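PDB 3NRN: amine oxidase domain-containing protein from Pyrococcus furiosus, which is of unknown function but binds adenosine monophosphate and probably belongs to the flavin-dependent amine oxidoreductases, with a Rossmann-type nucleotide-binding region. Local coordinates for residues A[325-328]-A[329-333]. Numbering follows the deposited sequence.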
ATOM      1  N   ASN A 325      -3.283  22.640   0.935  1.00 26.21           N
ATOM      2  CA  ASN A 325      -4.685  22.972   0.709  1.00 26.15           C
ATOM      3  C   ASN A 325      -5.104  22.193  -0.541  1.00 29.06           C
ATOM      4  O   ASN A 325      -4.500  22.342  -1.608  1.00 28.68           O
ATOM      5  CB  ASN A 325      -4.837  24.487   0.504  1.00 35.61           C
ATOM      6  CG  ASN A 325      -6.264  24.897   0.172  1.00 39.13           C
ATOM      7  OD1 ASN A 325      -6.688  24.830  -0.980  1.00 33.07           O
ATOM      8  ND2 ASN A 325      -7.012  25.319   1.187  1.00 37.93           N
ATOM      9  N   VAL A 326      -6.129  21.353  -0.399  1.00 28.44           N
ATOM     10  CA  VAL A 326      -6.617  20.502  -1.493  1.00 19.84           C
ATOM     11  C   VAL A 326      -6.793  21.184  -2.849  1.00 24.82           C
ATOM     12  O   VAL A 326      -6.226  20.744  -3.850  1.00 27.34           O
ATOM     13  CB  VAL A 326      -7.961  19.829  -1.109  1.00 26.35           C
ATOM     14  CG1 VAL A 326      -8.479  18.991  -2.270  1.00 26.24           C
ATOM     15  CG2 VAL A 326      -7.764  18.954   0.115  1.00 24.97           C
ATOM     16  N   LYS A 327      -7.588  22.246  -2.880  1.00 33.80           N
ATOM     17  CA  LYS A 327      -7.842  22.982  -4.115  1.00 30.57           C
ATOM     18  C   LYS A 327      -6.550  23.500  -4.730  1.00 33.49           C
ATOM     19  O   LYS A 327      -6.324  23.358  -5.931  1.00 33.98           O
ATOM     20  CB  LYS A 327      -8.782  24.160  -3.842  1.00 33.36           C
ATOM     21  CG  LYS A 327      -9.071  25.022  -5.062  1.00 35.36           C
ATOM     22  CD  LYS A 327      -9.892  26.249  -4.685  1.00 52.21           C
ATOM     23  CE  LYS A 327     -10.154  27.146  -5.889  1.00 51.94           C
ATOM     24  NZ  LYS A 327     -10.955  26.456  -6.936  1.00 57.17           N
ATOM     25  N   LYS A 328      -5.707  24.108  -3.902  1.00 27.57           N
ATOM     26  CA  LYS A 328      -4.441  24.647  -4.374  1.00 33.10           C
ATOM     27  C   LYS A 328      -3.499  23.530  -4.794  1.00 32.12           C
ATOM     28  O   LYS A 328      -2.819  23.631  -5.813  1.00 38.19           O
ATOM     29  CB  LYS A 328      -3.792  25.493  -3.279  1.00 30.72           C
ATOM     30  CG  LYS A 328      -4.589  26.740  -2.927  1.00 38.71           C
ATOM     31  CD  LYS A 328      -3.896  27.549  -1.844  1.00 33.68           C
ATOM     32  CE  LYS A 328      -4.691  28.791  -1.482  1.00 40.41           C
ATOM     33  NZ  LYS A 328      -3.983  29.607  -0.462  1.00 42.40           N
ATOM     34  N   ALA A 329      -3.471  22.461  -4.003  1.00 29.75           N
ATOM     35  CA  ALA A 329      -2.617  21.312  -4.278  1.00 21.27           C
ATOM     36  C   ALA A 329      -2.982  20.656  -5.604  1.00 24.15           C
ATOM     37  O   ALA A 329      -2.103  20.342  -6.412  1.00 23.35           O
ATOM     38  CB  ALA A 329      -2.731  20.299  -3.142  1.00 31.06           C
ATOM     39  N   ILE A 330      -4.275  20.431  -5.824  1.00 27.15           N
ATOM     40  CA  ILE A 330      -4.717  19.814  -7.068  1.00 31.21           C
ATOM     41  C   ILE A 330      -4.295  20.688  -8.243  1.00 38.12           C
ATOM     42  O   ILE A 330      -3.780  20.187  -9.242  1.00 34.80           O
ATOM     43  CB  ILE A 330      -6.247  19.621  -7.099  1.00 28.23           C
ATOM     44  CG1 ILE A 330      -6.651  18.522  -6.103  1.00 28.64           C
ATOM     45  CG2 ILE A 330      -6.697  19.247  -8.509  1.00 30.68           C
ATOM     46  CD1 ILE A 330      -8.152  18.259  -6.031  1.00 28.71           C
ATOM     47  N   GLU A 331      -4.514  21.995  -8.109  1.00 38.57           N
ATOM     48  CA  GLU A 331      -4.146  22.962  -9.139  1.00 39.35           C
ATOM     49  C   GLU A 331      -2.644  22.937  -9.414  1.00 32.35           C
ATOM     50  O   GLU A 331      -2.215  22.989 -10.564  1.00 31.19           O
ATOM     51  CB  GLU A 331      -4.548  24.377  -8.708  1.00 42.99           C
ATOM     52  CG  GLU A 331      -5.974  24.766  -9.037  1.00 54.00           C
ATOM     53  CD  GLU A 331      -6.327  26.150  -8.522  1.00 58.50           C
ATOM     54  OE1 GLU A 331      -5.514  27.078  -8.719  1.00 63.31           O
ATOM     55  OE2 GLU A 331      -7.416  26.312  -7.926  1.00 60.51           O
ATOM     56  N   LYS A 332      -1.849  22.876  -8.352  1.00 30.77           N
ATOM     57  CA  LYS A 332      -0.400  22.844  -8.496  1.00 27.38           C
ATOM     58  C   LYS A 332      -0.009  21.510  -9.110  1.00 34.97           C
ATOM     59  O   LYS A 332       0.984  21.420  -9.835  1.00 31.29           O
ATOM     60  CB  LYS A 332       0.277  23.004  -7.132  1.00 38.06           C
ATOM     61  CG  LYS A 332       1.788  23.179  -7.190  1.00 38.36           C
ATOM     62  CD  LYS A 332       2.163  24.461  -7.920  1.00 56.11           C
ATOM     63  CE  LYS A 332       3.670  24.675  -7.942  1.00 59.08           C
ATOM     64  NZ  LYS A 332       4.044  25.915  -8.685  1.00 64.82           N
ATOM     65  N   GLY A 333      -0.804  20.480  -8.821  1.00 29.68           N
ATOM     66  CA  GLY A 333      -0.528  19.158  -9.348  1.00 25.06           C
ATOM     67  C   GLY A 333      -0.684  19.105 -10.854  1.00 32.61           C
ATOM     68  O   GLY A 333       0.194  18.609 -11.557  1.00 30.62           O
TER
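Lys327 and Glu331, one turn apart on the exposed side of helix 326-340, form a long salt bridge, with NZ of Lys327 3.7 Å from OE2 of Glu331. The two side chains cross at a slant, and the same oxygen also lies against the lysine's aliphatic part, 3.5 Å from CE of Lys327. Lys327 runs straight as far as CE, and the bend at its last torsion (chi4 63°) turns NZ back to the carboxylate. Farther along, Lys332 pairs instead with Glu335.

The backbone bonds begin with Asn325. Its carbonyl O takes Ala329 N at 2.6 Å, nearly head-on to the C=O, and the i to i+4 pattern continues from Val326, Lys327 and Lys328 to Ile330, Glu331 and Lys332. Asn325 is also the N-cap: its OD1 accepts Lys328 N at 3.2 Å in the plane of the amide, on a lone pair, with a nearly straight N-H...O angle of 166°. That bond satisfies a first-turn N-H that has no preceding helical carbonyl to serve it. The helix capped here joins strand 312-320 to strand 345-351, which run parallel with strand 269-277 between them, in a beta-alpha-beta crossover over the mixed sheet, well away from the nucleotide pocket.

Apolar contacts face that sheet. CG1 of Val326 lies 3.8 Å from CD1 of Ile330, the two side chains running alongside each other in the same direction. Ile330 continues onto Ile270, Phe272 and Ala349, and Val326 onto Leu321 and Val351, while the buried methyl of Ala329 rests on Ile270 and Leu321.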